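PDB 1VKO: inositol-3-phosphate synthase, which binds NAD through a Rossmann-type nucleotide-binding domain and belongs to the myo-inositol-1-phosphate synthase family, here in a four-chain assembly. Local coordinates for residues G322-S327 against E374-S379; S280-F285 against S300-L305; F336-V341 against F498-S503. One frame throughout, in Å; residues are numbered along the deposited sequence.

Interaction 1 (G322-S327 against E374-S379). With NAD (nicotinamide-adenine-dinucleotide), chain G; POP (pyrophosphate 2-), chain H.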
loop_
_atom_site.group_PDB
_atom_site.type_symbol
_atom_site.label_atom_id
_atom_site.label_comp_id
_atom_site.label_asym_id
_atom_site.label_seq_id
_atom_site.Cartn_x
_atom_site.Cartn_y
_atom_site.Cartn_z
ATOM N N GLY A 322 -32.869 -0.529 6.809
ATOM C CA GLY A 322 -31.607 -0.651 7.561
ATOM C C GLY A 322 -30.875 -1.939 7.213
ATOM O O GLY A 322 -31.354 -2.720 6.397
ATOM N N ASP A 323 -29.707 -2.180 7.809
ATOM C CA ASP A 323 -29.134 -1.299 8.787
ATOM C C ASP A 323 -27.741 -0.912 8.332
ATOM O O ASP A 323 -26.984 -1.769 7.833
ATOM C CB ASP A 323 -28.978 -2.053 10.104
ATOM C CG ASP A 323 -30.277 -2.514 10.682
ATOM O OD1 ASP A 323 -31.333 -1.800 10.583
ATOM O OD2 ASP A 323 -30.333 -3.568 11.334
ATOM N N ASP A 324 -27.400 0.361 8.531
ATOM C CA ASP A 324 -26.007 0.842 8.569
ATOM C C ASP A 324 -25.486 1.208 7.179
ATOM O O ASP A 324 -25.316 0.317 6.316
ATOM C CB ASP A 324 -25.110 -0.188 9.270
ATOM C CG ASP A 324 -23.803 0.400 9.800
ATOM O OD1 ASP A 324 -23.699 1.634 9.998
ATOM O OD2 ASP A 324 -22.829 -0.329 10.089
ATOM N N PHE A 325 -25.224 2.512 6.976
ATOM C CA PHE A 325 -24.757 3.019 5.700
ATOM C C PHE A 325 -23.636 2.194 5.209
ATOM O O PHE A 325 -22.707 1.833 5.961
ATOM C CB PHE A 325 -24.242 4.465 5.780
ATOM C CG PHE A 325 -25.241 5.466 6.318
ATOM C CD1 PHE A 325 -26.510 5.586 5.763
ATOM C CD2 PHE A 325 -24.894 6.319 7.358
ATOM C CE1 PHE A 325 -27.424 6.546 6.269
ATOM C CE2 PHE A 325 -25.819 7.275 7.854
ATOM C CZ PHE A 325 -27.058 7.357 7.299
ATOM N N LYS A 326 -23.712 1.887 3.929
ATOM C CA LYS A 326 -22.633 1.212 3.276
ATOM C C LYS A 326 -21.897 2.208 2.420
ATOM O O LYS A 326 -22.189 2.372 1.222
ATOM C CB LYS A 326 -23.188 0.077 2.458
ATOM C CG LYS A 326 -22.144 -0.750 1.883
ATOM C CD LYS A 326 -22.656 -1.277 0.572
ATOM C CE LYS A 326 -23.412 -2.547 0.753
ATOM N NZ LYS A 326 -23.732 -3.145 -0.567
ATOM N N SER A 327 -20.947 2.892 3.047
ATOM C CA SER A 327 -20.355 4.079 2.445
ATOM C C SER A 327 -18.973 3.860 1.765
ATOM O O SER A 327 -18.721 4.419 0.675
ATOM C CB SER A 327 -20.293 5.214 3.482
ATOM O OG SER A 327 -19.568 4.837 4.654
ATOM N N GLU A 374 -18.900 -3.830 14.132
ATOM C CA GLU A 374 -18.184 -5.083 13.784
ATOM C C GLU A 374 -19.059 -6.149 13.111
ATOM O O GLU A 374 -18.679 -6.678 12.068
ATOM C CB GLU A 374 -17.510 -5.699 15.017
ATOM C CG GLU A 374 -16.669 -6.953 14.739
ATOM C CD GLU A 374 -15.965 -7.449 15.992
ATOM O OE1 GLU A 374 -16.636 -7.504 17.054
ATOM O OE2 GLU A 374 -14.742 -7.758 15.929
ATOM N N ILE A 375 -20.209 -6.468 13.714
ATOM C CA ILE A 375 -21.151 -7.463 13.160
ATOM C C ILE A 375 -21.588 -7.138 11.720
ATOM O O ILE A 375 -21.560 -8.022 10.855
ATOM C CB ILE A 375 -22.414 -7.659 14.079
ATOM C CG1 ILE A 375 -22.014 -8.179 15.471
ATOM C CG2 ILE A 375 -23.473 -8.589 13.385
ATOM C CD1 ILE A 375 -23.191 -8.437 16.424
ATOM N N SER A 376 -21.986 -5.878 11.486
ATOM C CA SER A 376 -22.526 -5.414 10.186
ATOM C C SER A 376 -21.462 -5.298 9.094
ATOM O O SER A 376 -21.756 -5.528 7.917
ATOM C CB SER A 376 -23.265 -4.073 10.337
ATOM O OG SER A 376 -22.339 -3.042 10.586
ATOM N N LYS A 377 -20.240 -4.929 9.491
ATOM C CA LYS A 377 -19.069 -4.958 8.592
ATOM C C LYS A 377 -18.616 -6.411 8.210
ATOM O O LYS A 377 -18.242 -6.684 7.051
ATOM C CB LYS A 377 -17.904 -4.136 9.193
ATOM C CG LYS A 377 -18.123 -2.587 9.223
ATOM C CD LYS A 377 -16.952 -1.865 9.908
ATOM C CE LYS A 377 -15.739 -1.662 8.976
ATOM N NZ LYS A 377 -15.665 -0.284 8.354
ATOM N N SER A 378 -18.670 -7.319 9.191
ATOM C CA SER A 378 -18.218 -8.707 9.047
ATOM C C SER A 378 -19.190 -9.581 8.247
ATOM O O SER A 378 -18.815 -10.663 7.796
ATOM C CB SER A 378 -17.989 -9.344 10.433
ATOM O OG SER A 378 -16.751 -8.952 11.031
ATOM N N SER A 379 -20.431 -9.119 8.076
ATOM C CA SER A 379 -21.538 -9.974 7.567
ATOM C C SER A 379 -21.661 -10.155 6.035
ATOM O O SER A 379 -22.393 -11.044 5.588
ATOM C CB SER A 379 -22.894 -9.514 8.159
ATOM O OG SER A 379 -23.417 -8.341 7.522
HETATM P PA NAD G . -21.571 12.233 14.569
HETATM O O1A NAD G . -21.120 12.107 15.945
HETATM O O2A NAD G . -20.873 13.371 13.947
HETATM O O5B NAD G . -23.150 12.384 14.602
HETATM C C5B NAD G . -23.881 11.923 15.698
HETATM C C4B NAD G . -24.788 13.053 16.148
HETATM O O4B NAD G . -25.936 12.489 16.741
HETATM C C3B NAD G . -24.147 13.924 17.190
HETATM O O3B NAD G . -24.632 15.226 16.902
HETATM C C2B NAD G . -24.769 13.530 18.499
HETATM O O2B NAD G . -25.033 14.764 19.162
HETATM C C1B NAD G . -26.104 12.943 18.052
HETATM N N9A NAD G . -26.808 11.960 18.915
HETATM C C8A NAD G . -26.313 10.960 19.696
HETATM N N7A NAD G . -27.351 10.349 20.310
HETATM C C5A NAD G . -28.515 10.925 19.955
HETATM C C6A NAD G . -29.860 10.721 20.313
HETATM N N6A NAD G . -30.256 9.816 21.224
HETATM N N1A NAD G . -30.817 11.535 19.765
HETATM C C2A NAD G . -30.470 12.544 18.914
HETATM N N3A NAD G . -29.162 12.749 18.616
HETATM C C4A NAD G . -28.182 11.960 19.105
HETATM O O3 NAD G . -21.354 10.864 13.729
HETATM P PN NAD G . -21.635 10.836 12.162
HETATM O O1N NAD G . -22.612 11.920 11.874
HETATM O O2N NAD G . -20.336 10.845 11.484
HETATM O O5D NAD G . -22.470 9.474 11.884
HETATM C C5D NAD G . -23.580 9.122 12.691
HETATM C C4D NAD G . -23.929 7.621 12.669
HETATM O O4D NAD G . -23.948 7.140 11.347
HETATM C C3D NAD G . -22.944 6.736 13.441
HETATM O O3D NAD G . -23.670 5.757 14.131
HETATM C C2D NAD G . -22.221 5.987 12.350
HETATM O O2D NAD G . -21.784 4.682 12.693
HETATM C C1D NAD G . -23.298 5.890 11.304
HETATM N N1N NAD G . -22.607 5.563 10.062
HETATM C C2N NAD G . -21.706 6.434 9.537
HETATM C C3N NAD G . -21.046 6.089 8.378
HETATM C C7N NAD G . -20.384 7.200 7.655
HETATM O O7N NAD G . -20.419 8.454 8.312
HETATM N N7N NAD G . -19.827 6.985 6.457
HETATM C C4N NAD G . -21.304 4.866 7.729
HETATM C C5N NAD G . -22.208 3.990 8.289
HETATM C C6N NAD G . -22.860 4.345 9.479
HETATM P P1 POP H . -17.704 1.507 5.435
HETATM O O1 POP H . -18.463 1.374 4.123
HETATM O O2 POP H . -16.502 2.402 5.244
HETATM O O3 POP H . -17.225 0.133 5.879
HETATM O O POP H . -18.676 2.205 6.545
HETATM P P2 POP H . -18.299 2.564 8.091
HETATM O O4 POP H . -17.979 4.054 8.161
HETATM O O5 POP H . -19.489 2.203 8.971
HETATM O O6 POP H . -17.080 1.840 8.673
#
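Ser376 OG lies between two oxygens: it stands 2.8 Å from Asp324 OD2 and is also hydrogen-bonded to Lys373 O, three residues earlier on helix 367-378. The serine hydroxyl, swung between its backbone N and carbonyl carbon (chi1 71°), leans off the helix toward the loop. From the other side Asp324 extends its carboxylate to meet it. This is the one side-chain pair in contact between the two segments. The carboxylate has a stronger partner in Lys373, whose NZ forms a salt bridge with OD1, while Lys484 is a long, weak ion pair for OD2.

Both segments also meet the ligands. Ser327 OG accepts the amide N-H of NAD from N7N at 2.8 Å, with an angle of 153° at the hydrogen, and so helps to set the rotation of the carboxamide. The Phe325 ring packs obliquely beside the nicotinamide, its CD2 3.5 Å from NAD C6N, while Phe325 CB approaches NAD C5N to 3.3 Å. Lys377, bent at its last two torsions, brings NZ to 2.6 Å from pyrophosphate O6 and 3.0 Å from O3, one oxygen on each phosphorus. Loop and helix thus each face both ligands, with Ser327 OG taking the carboxamide, Ser327 N lying 3.1 Å from pyrophosphate O1, and Lys377 gripping the pyrophosphate. Lys373, which bonds to both ligands as well as to Asp324, ties the two together, and the carboxylate probably offsets part of the positive charge gathered round the anion.

Interaction 2 (S280-F285 against S300-L305). With NAD (nicotinamide-adenine-dinucleotide), chain G.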
loop_
_atom_site.group_PDB
_atom_site.type_symbol
_atom_site.label_atom_id
_atom_site.label_comp_id
_atom_site.label_asym_id
_atom_site.label_seq_id
_atom_site.Cartn_x
_atom_site.Cartn_y
_atom_site.Cartn_z
ATOM N N SER A 280 -34.725 1.132 23.616
ATOM C CA SER A 280 -33.778 2.165 23.241
ATOM C C SER A 280 -34.448 3.444 22.760
ATOM O O SER A 280 -35.605 3.418 22.332
ATOM C CB SER A 280 -32.840 1.650 22.147
ATOM O OG SER A 280 -33.425 1.760 20.858
ATOM N N PRO A 281 -33.702 4.548 22.784
ATOM C CA PRO A 281 -34.108 5.790 22.141
ATOM C C PRO A 281 -34.461 5.554 20.674
ATOM O O PRO A 281 -35.419 6.155 20.166
ATOM C CB PRO A 281 -32.839 6.622 22.223
ATOM C CG PRO A 281 -32.224 6.152 23.531
ATOM C CD PRO A 281 -32.382 4.690 23.446
ATOM N N SER A 282 -33.704 4.679 20.004
ATOM C CA SER A 282 -33.960 4.402 18.604
ATOM C C SER A 282 -35.206 3.582 18.412
ATOM O O SER A 282 -35.779 3.642 17.352
ATOM C CB SER A 282 -32.770 3.755 17.900
ATOM O OG SER A 282 -32.663 2.386 18.211
ATOM N N ASN A 283 -35.630 2.834 19.430
ATOM C CA ASN A 283 -36.914 2.117 19.380
ATOM C C ASN A 283 -38.064 3.117 19.434
ATOM O O ASN A 283 -39.045 2.947 18.745
ATOM C CB ASN A 283 -37.067 1.195 20.575
ATOM C CG ASN A 283 -36.290 -0.135 20.437
ATOM O OD1 ASN A 283 -36.063 -0.813 21.429
ATOM N ND2 ASN A 283 -35.921 -0.511 19.224
ATOM N N ILE A 284 -37.923 4.155 20.255
ATOM C CA ILE A 284 -38.982 5.132 20.475
ATOM C C ILE A 284 -39.185 5.987 19.232
ATOM O O ILE A 284 -40.303 6.081 18.743
ATOM C CB ILE A 284 -38.779 5.956 21.796
ATOM C CG1 ILE A 284 -38.913 5.010 23.011
ATOM C CG2 ILE A 284 -39.860 7.002 21.941
ATOM C CD1 ILE A 284 -38.194 5.460 24.257
ATOM N N PHE A 285 -38.111 6.544 18.665
ATOM C CA PHE A 285 -38.224 7.107 17.332
ATOM C C PHE A 285 -38.877 6.160 16.330
ATOM O O PHE A 285 -39.779 6.566 15.635
ATOM C CB PHE A 285 -36.882 7.598 16.799
ATOM C CG PHE A 285 -36.371 8.812 17.474
ATOM C CD1 PHE A 285 -36.792 10.080 17.045
ATOM C CD2 PHE A 285 -35.483 8.721 18.549
ATOM C CE1 PHE A 285 -36.310 11.254 17.681
ATOM C CE2 PHE A 285 -34.976 9.893 19.199
ATOM C CZ PHE A 285 -35.407 11.174 18.761
ATOM N N SER A 300 -27.597 3.255 11.225
ATOM C CA SER A 300 -26.584 2.795 12.170
ATOM C C SER A 300 -26.690 1.277 12.407
ATOM O O SER A 300 -27.646 0.627 11.954
ATOM C CB SER A 300 -26.696 3.545 13.491
ATOM O OG SER A 300 -26.453 4.927 13.313
ATOM N N PRO A 301 -25.665 0.713 13.045
ATOM C CA PRO A 301 -25.590 -0.720 13.290
ATOM C C PRO A 301 -26.600 -1.298 14.281
ATOM O O PRO A 301 -26.845 -2.495 14.189
ATOM C CB PRO A 301 -24.181 -0.895 13.884
ATOM C CG PRO A 301 -23.444 0.230 13.392
ATOM C CD PRO A 301 -24.431 1.390 13.465
ATOM N N GLN A 302 -27.162 -0.501 15.213
ATOM C CA GLN A 302 -28.010 -1.105 16.252
ATOM C C GLN A 302 -29.234 -1.805 15.700
ATOM O O GLN A 302 -29.695 -1.485 14.593
ATOM C CB GLN A 302 -28.420 -0.152 17.341
ATOM C CG GLN A 302 -29.467 0.886 16.904
ATOM C CD GLN A 302 -28.825 2.178 16.538
ATOM O OE1 GLN A 302 -27.610 2.215 16.341
ATOM N NE2 GLN A 302 -29.611 3.251 16.455
ATOM N N ASN A 303 -29.753 -2.753 16.494
ATOM C CA ASN A 303 -30.864 -3.615 16.072
ATOM C C ASN A 303 -32.265 -3.038 16.319
ATOM O O ASN A 303 -33.167 -3.733 16.789
ATOM C CB ASN A 303 -30.714 -5.039 16.616
ATOM C CG ASN A 303 -30.687 -5.100 18.120
ATOM O OD1 ASN A 303 -30.053 -4.289 18.764
ATOM N ND2 ASN A 303 -31.373 -6.087 18.687
ATOM N N THR A 304 -32.438 -1.764 15.940
ATOM C CA THR A 304 -33.672 -1.064 16.155
ATOM C C THR A 304 -34.895 -1.839 15.652
ATOM O O THR A 304 -35.907 -1.935 16.357
ATOM C CB THR A 304 -33.656 0.318 15.486
ATOM O OG1 THR A 304 -32.550 1.115 15.961
ATOM C CG2 THR A 304 -34.897 1.084 15.942
ATOM N N LEU A 305 -34.789 -2.401 14.449
ATOM C CA LEU A 305 -35.909 -3.053 13.775
ATOM C C LEU A 305 -36.098 -4.511 14.203
ATOM O O LEU A 305 -36.136 -5.429 13.384
ATOM C CB LEU A 305 -35.746 -2.891 12.252
ATOM C CG LEU A 305 -35.524 -1.413 11.829
ATOM C CD1 LEU A 305 -35.096 -1.254 10.382
ATOM C CD2 LEU A 305 -36.764 -0.556 12.101
HETATM P PA NAD G . -21.571 12.233 14.569
HETATM O O1A NAD G . -21.120 12.107 15.945
HETATM O O2A NAD G . -20.873 13.371 13.947
HETATM O O5B NAD G . -23.150 12.384 14.602
HETATM C C5B NAD G . -23.881 11.923 15.698
HETATM C C4B NAD G . -24.788 13.053 16.148
HETATM O O4B NAD G . -25.936 12.489 16.741
HETATM C C3B NAD G . -24.147 13.924 17.190
HETATM O O3B NAD G . -24.632 15.226 16.902
HETATM C C2B NAD G . -24.769 13.530 18.499
HETATM O O2B NAD G . -25.033 14.764 19.162
HETATM C C1B NAD G . -26.104 12.943 18.052
HETATM N N9A NAD G . -26.808 11.960 18.915
HETATM C C8A NAD G . -26.313 10.960 19.696
HETATM N N7A NAD G . -27.351 10.349 20.310
HETATM C C5A NAD G . -28.515 10.925 19.955
HETATM C C6A NAD G . -29.860 10.721 20.313
HETATM N N6A NAD G . -30.256 9.816 21.224
HETATM N N1A NAD G . -30.817 11.535 19.765
HETATM C C2A NAD G . -30.470 12.544 18.914
HETATM N N3A NAD G . -29.162 12.749 18.616
HETATM C C4A NAD G . -28.182 11.960 19.105
HETATM O O3 NAD G . -21.354 10.864 13.729
HETATM P PN NAD G . -21.635 10.836 12.162
HETATM O O1N NAD G . -22.612 11.920 11.874
HETATM O O2N NAD G . -20.336 10.845 11.484
HETATM O O5D NAD G . -22.470 9.474 11.884
HETATM C C5D NAD G . -23.580 9.122 12.691
HETATM C C4D NAD G . -23.929 7.621 12.669
HETATM O O4D NAD G . -23.948 7.140 11.347
HETATM C C3D NAD G . -22.944 6.736 13.441
HETATM O O3D NAD G . -23.670 5.757 14.131
HETATM C C2D NAD G . -22.221 5.987 12.350
HETATM O O2D NAD G . -21.784 4.682 12.693
HETATM C C1D NAD G . -23.298 5.890 11.304
HETATM N N1N NAD G . -22.607 5.563 10.062
HETATM C C2N NAD G . -21.706 6.434 9.537
HETATM C C3N NAD G . -21.046 6.089 8.378
HETATM C C7N NAD G . -20.384 7.200 7.655
HETATM O O7N NAD G . -20.419 8.454 8.312
HETATM N N7N NAD G . -19.827 6.985 6.457
HETATM C C4N NAD G . -21.304 4.866 7.729
HETATM C C5N NAD G . -22.208 3.990 8.289
HETATM C C6N NAD G . -22.860 4.345 9.479
HETATM O O HOH W 1 -33.959 -2.884 19.349
#
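Ser282 packs against Thr304, its CB 3.3 Å from Thr304 OG1 and its OG only 2.6 Å from the same atom. Ser282 OG gathers Thr304 OG1, Ser280 OG and Glu252 OE1, the last its strongest partner; Glu252 OE1 is hydrogen-bonded to Ser282 OG and Ser280 OG alike. Thr304 OG1 reaches the serine because it stands anti to its own carbonyl carbon (chi1 -57°), and this turns CG2 toward the helix too. On the flank of Ser282, Gln302 NE2 comes to 3.5 Å from Ser282 CB. The Asn283 and Thr304 side chains run antiparallel alongside each other, Asn283 ND2 3.8 Å from Thr304 CG2. Asn283 ND2 donates to a water at 3.1 Å, which in turn donates to the carbonyl O of Asn303, the central residue of an inverse gamma turn. OD1 of the same Asn283 amide receives Ser280 N, at the N-cap, from above the carbonyl plane. At the far end of the loop Ser300 OG is hydrogen-bonded to NAD O3D at 3.0 Å. The first turn of helix 281-291 is thereby joined to the loop between strand 295-298 and helix 307-316, with Trp247 of the adjacent parallel strand 242-247 touching Ser282, Ser300 and Gln302.

Interaction 3 (F336-V341 against F498-S503)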
loop_
_atom_site.group_PDB
_atom_site.type_symbol
_atom_site.label_atom_id
_atom_site.label_comp_id
_atom_site.label_asym_id
_atom_site.label_seq_id
_atom_site.Cartn_x
_atom_site.Cartn_y
_atom_site.Cartn_z
ATOM N N PHE A 336 -16.071 -6.476 -4.542
ATOM C CA PHE A 336 -14.773 -7.129 -4.805
ATOM C C PHE A 336 -14.790 -8.620 -4.506
ATOM O O PHE A 336 -14.202 -9.405 -5.256
ATOM C CB PHE A 336 -13.653 -6.458 -3.979
ATOM C CG PHE A 336 -12.271 -6.988 -4.248
ATOM C CD1 PHE A 336 -11.794 -7.138 -5.552
ATOM C CD2 PHE A 336 -11.419 -7.300 -3.190
ATOM C CE1 PHE A 336 -10.497 -7.630 -5.788
ATOM C CE2 PHE A 336 -10.118 -7.808 -3.426
ATOM C CZ PHE A 336 -9.666 -7.939 -4.720
ATOM N N VAL A 337 -15.434 -8.999 -3.403
ATOM C CA VAL A 337 -15.596 -10.410 -3.059
ATOM C C VAL A 337 -16.536 -11.139 -4.052
ATOM O O VAL A 337 -16.316 -12.324 -4.348
ATOM C CB VAL A 337 -16.007 -10.640 -1.558
ATOM C CG1 VAL A 337 -14.877 -10.243 -0.616
ATOM C CG2 VAL A 337 -17.279 -9.891 -1.195
ATOM N N ASP A 338 -17.544 -10.420 -4.566
ATOM C CA ASP A 338 -18.436 -10.910 -5.646
ATOM C C ASP A 338 -17.655 -11.178 -6.953
ATOM O O ASP A 338 -17.658 -12.311 -7.503
ATOM C CB ASP A 338 -19.534 -9.861 -5.918
ATOM C CG ASP A 338 -20.722 -10.403 -6.742
ATOM O OD1 ASP A 338 -21.367 -11.409 -6.351
ATOM O OD2 ASP A 338 -21.119 -9.840 -7.775
ATOM N N PHE A 339 -17.016 -10.119 -7.455
ATOM C CA PHE A 339 -16.088 -10.222 -8.580
ATOM C C PHE A 339 -15.106 -11.412 -8.413
ATOM O O PHE A 339 -14.919 -12.166 -9.359
ATOM C CB PHE A 339 -15.324 -8.891 -8.831
ATOM C CG PHE A 339 -13.947 -9.092 -9.438
ATOM C CD1 PHE A 339 -13.801 -9.449 -10.789
ATOM C CD2 PHE A 339 -12.794 -8.978 -8.656
ATOM C CE1 PHE A 339 -12.523 -9.670 -11.356
ATOM C CE2 PHE A 339 -11.512 -9.189 -9.218
ATOM C CZ PHE A 339 -11.382 -9.543 -10.566
ATOM N N LEU A 340 -14.491 -11.577 -7.236
ATOM C CA LEU A 340 -13.513 -12.671 -7.010
ATOM C C LEU A 340 -14.129 -14.093 -6.961
ATOM O O LEU A 340 -13.499 -15.053 -7.425
ATOM C CB LEU A 340 -12.733 -12.461 -5.725
ATOM C CG LEU A 340 -11.838 -11.260 -5.419
ATOM C CD1 LEU A 340 -11.421 -11.332 -3.932
ATOM C CD2 LEU A 340 -10.612 -11.165 -6.313
ATOM N N VAL A 341 -15.332 -14.252 -6.396
ATOM C CA VAL A 341 -15.934 -15.587 -6.371
ATOM C C VAL A 341 -16.510 -15.954 -7.760
ATOM O O VAL A 341 -16.385 -17.104 -8.208
ATOM C CB VAL A 341 -16.939 -15.780 -5.183
ATOM C CG1 VAL A 341 -17.636 -17.164 -5.250
ATOM C CG2 VAL A 341 -16.206 -15.640 -3.840
ATOM N N PHE A 498 -22.973 -5.777 -3.914
ATOM C CA PHE A 498 -23.434 -4.464 -4.361
ATOM C C PHE A 498 -23.951 -4.406 -5.789
ATOM O O PHE A 498 -25.065 -3.948 -6.015
ATOM C CB PHE A 498 -22.337 -3.410 -4.158
ATOM C CG PHE A 498 -22.656 -2.059 -4.772
ATOM C CD1 PHE A 498 -23.372 -1.098 -4.052
ATOM C CD2 PHE A 498 -22.229 -1.745 -6.057
ATOM C CE1 PHE A 498 -23.662 0.158 -4.608
ATOM C CE2 PHE A 498 -22.514 -0.487 -6.616
ATOM C CZ PHE A 498 -23.232 0.462 -5.891
ATOM N N MET A 499 -23.152 -4.839 -6.758
ATOM C CA MET A 499 -23.584 -4.703 -8.145
ATOM C C MET A 499 -24.872 -5.507 -8.400
ATOM O O MET A 499 -25.726 -5.117 -9.206
ATOM C CB MET A 499 -22.438 -5.021 -9.127
ATOM C CG MET A 499 -21.277 -3.960 -9.123
ATOM S SD MET A 499 -21.741 -2.210 -9.467
ATOM C CE MET A 499 -22.604 -2.334 -11.053
ATOM N N ARG A 500 -25.052 -6.584 -7.648
ATOM C CA ARG A 500 -26.260 -7.372 -7.737
ATOM C C ARG A 500 -27.470 -6.586 -7.172
ATOM O O ARG A 500 -28.606 -6.689 -7.681
ATOM C CB ARG A 500 -26.042 -8.705 -7.016
ATOM C CG ARG A 500 -24.730 -9.431 -7.406
ATOM C CD ARG A 500 -24.893 -10.642 -8.340
ATOM N NE ARG A 500 -23.776 -11.590 -8.222
ATOM C CZ ARG A 500 -22.992 -12.006 -9.231
ATOM N NH1 ARG A 500 -23.187 -11.583 -10.479
ATOM N NH2 ARG A 500 -22.002 -12.862 -8.986
ATOM N N GLN A 501 -27.202 -5.781 -6.143
ATOM C CA GLN A 501 -28.218 -4.967 -5.479
ATOM C C GLN A 501 -28.642 -3.792 -6.344
ATOM O O GLN A 501 -29.743 -3.247 -6.205
ATOM C CB GLN A 501 -27.682 -4.435 -4.139
ATOM C CG GLN A 501 -27.458 -5.473 -3.036
ATOM C CD GLN A 501 -26.554 -4.926 -1.946
ATOM O OE1 GLN A 501 -25.724 -4.068 -2.222
ATOM N NE2 GLN A 501 -26.735 -5.387 -0.705
ATOM N N PHE A 502 -27.730 -3.377 -7.204
ATOM C CA PHE A 502 -27.930 -2.276 -8.122
ATOM C C PHE A 502 -28.793 -2.737 -9.300
ATOM O O PHE A 502 -29.690 -2.010 -9.740
ATOM C CB PHE A 502 -26.558 -1.760 -8.562
ATOM C CG PHE A 502 -26.587 -0.731 -9.658
ATOM C CD1 PHE A 502 -26.858 0.605 -9.378
ATOM C CD2 PHE A 502 -26.266 -1.091 -10.974
ATOM C CE1 PHE A 502 -26.864 1.571 -10.400
ATOM C CE2 PHE A 502 -26.262 -0.131 -12.000
ATOM C CZ PHE A 502 -26.558 1.201 -11.699
ATOM N N SER A 503 -28.551 -3.948 -9.798
ATOM C CA SER A 503 -29.377 -4.442 -10.887
ATOM C C SER A 503 -30.790 -4.748 -10.457
ATOM O O SER A 503 -31.715 -4.602 -11.259
ATOM C CB SER A 503 -28.723 -5.566 -11.702
ATOM O OG SER A 503 -28.128 -6.562 -10.897
#
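The guanidinium of Arg500 carries the carboxylate of Asp338 on one face, with Asp338 OD2 3.1 Å above its plane and displaced toward the rim. The two flat groups are almost perpendicular, 81° apart, so the acid stands upright on the arginine. Asp338 OD1 sits near the side of the group formed by NE and NH2, and makes a salt bridge at 3.1 Å to Arg500 NE. Asp338 OD2 lies 3.2 Å from Arg500 CZ. The N-H groups are not aimed at the carboxylate oxygens, and the pair is a salt bridge without a hydrogen bond, one of charge rather than of an in-plane fork.

Asp338 points across from helix 329-342 with CG anti to the backbone N (chi1 -165°), while Arg500 folds back at chi2 (-105°), which lays its CG and CD alongside the carboxylate. Met384 of helix 382-387 touches both side chains, and Arg500 NH2 has a weak hydrogen bond to Ser342 OG, one turn beyond Asp338.

A subunit interface adjoins the pair. Phe339 and Phe498 each meet the other's counterpart in the second subunit edge-to-face, and Met499 of that subunit packs on Arg500. Asp338 is buried, Arg500 partly exposed; their opposite charges probably compensate each other beside these aromatic inter-subunit contacts, while the face-on approach relies on electrostatic attraction and does not direct the N-H groups straight at the acid.

In the fold
Interactions 1 and 2 share NAD: 322-327 meets its nicotinamide end, and Ser300 its ribose. Their centres are 14 Å apart and they pack directly, Asp324 OD2 lying 3.4 Å from Pro301 CG. Interaction 3, centred about 16 Å from interaction 1, reaches the pocket through Lys326, whose NZ is hydrogen-bonded to Gln501 OE1 at 2.7 Å. Lys326 belongs to the pyrophosphate pocket, so Gln501 is a second-shell partner of that pocket. Interactions 2 and 3 stand on opposite sides of the chain's centre, about 29 Å between centres, and interaction 1 touches both, with interaction 2 at the NAD ribose and interaction 3 beside the second subunit.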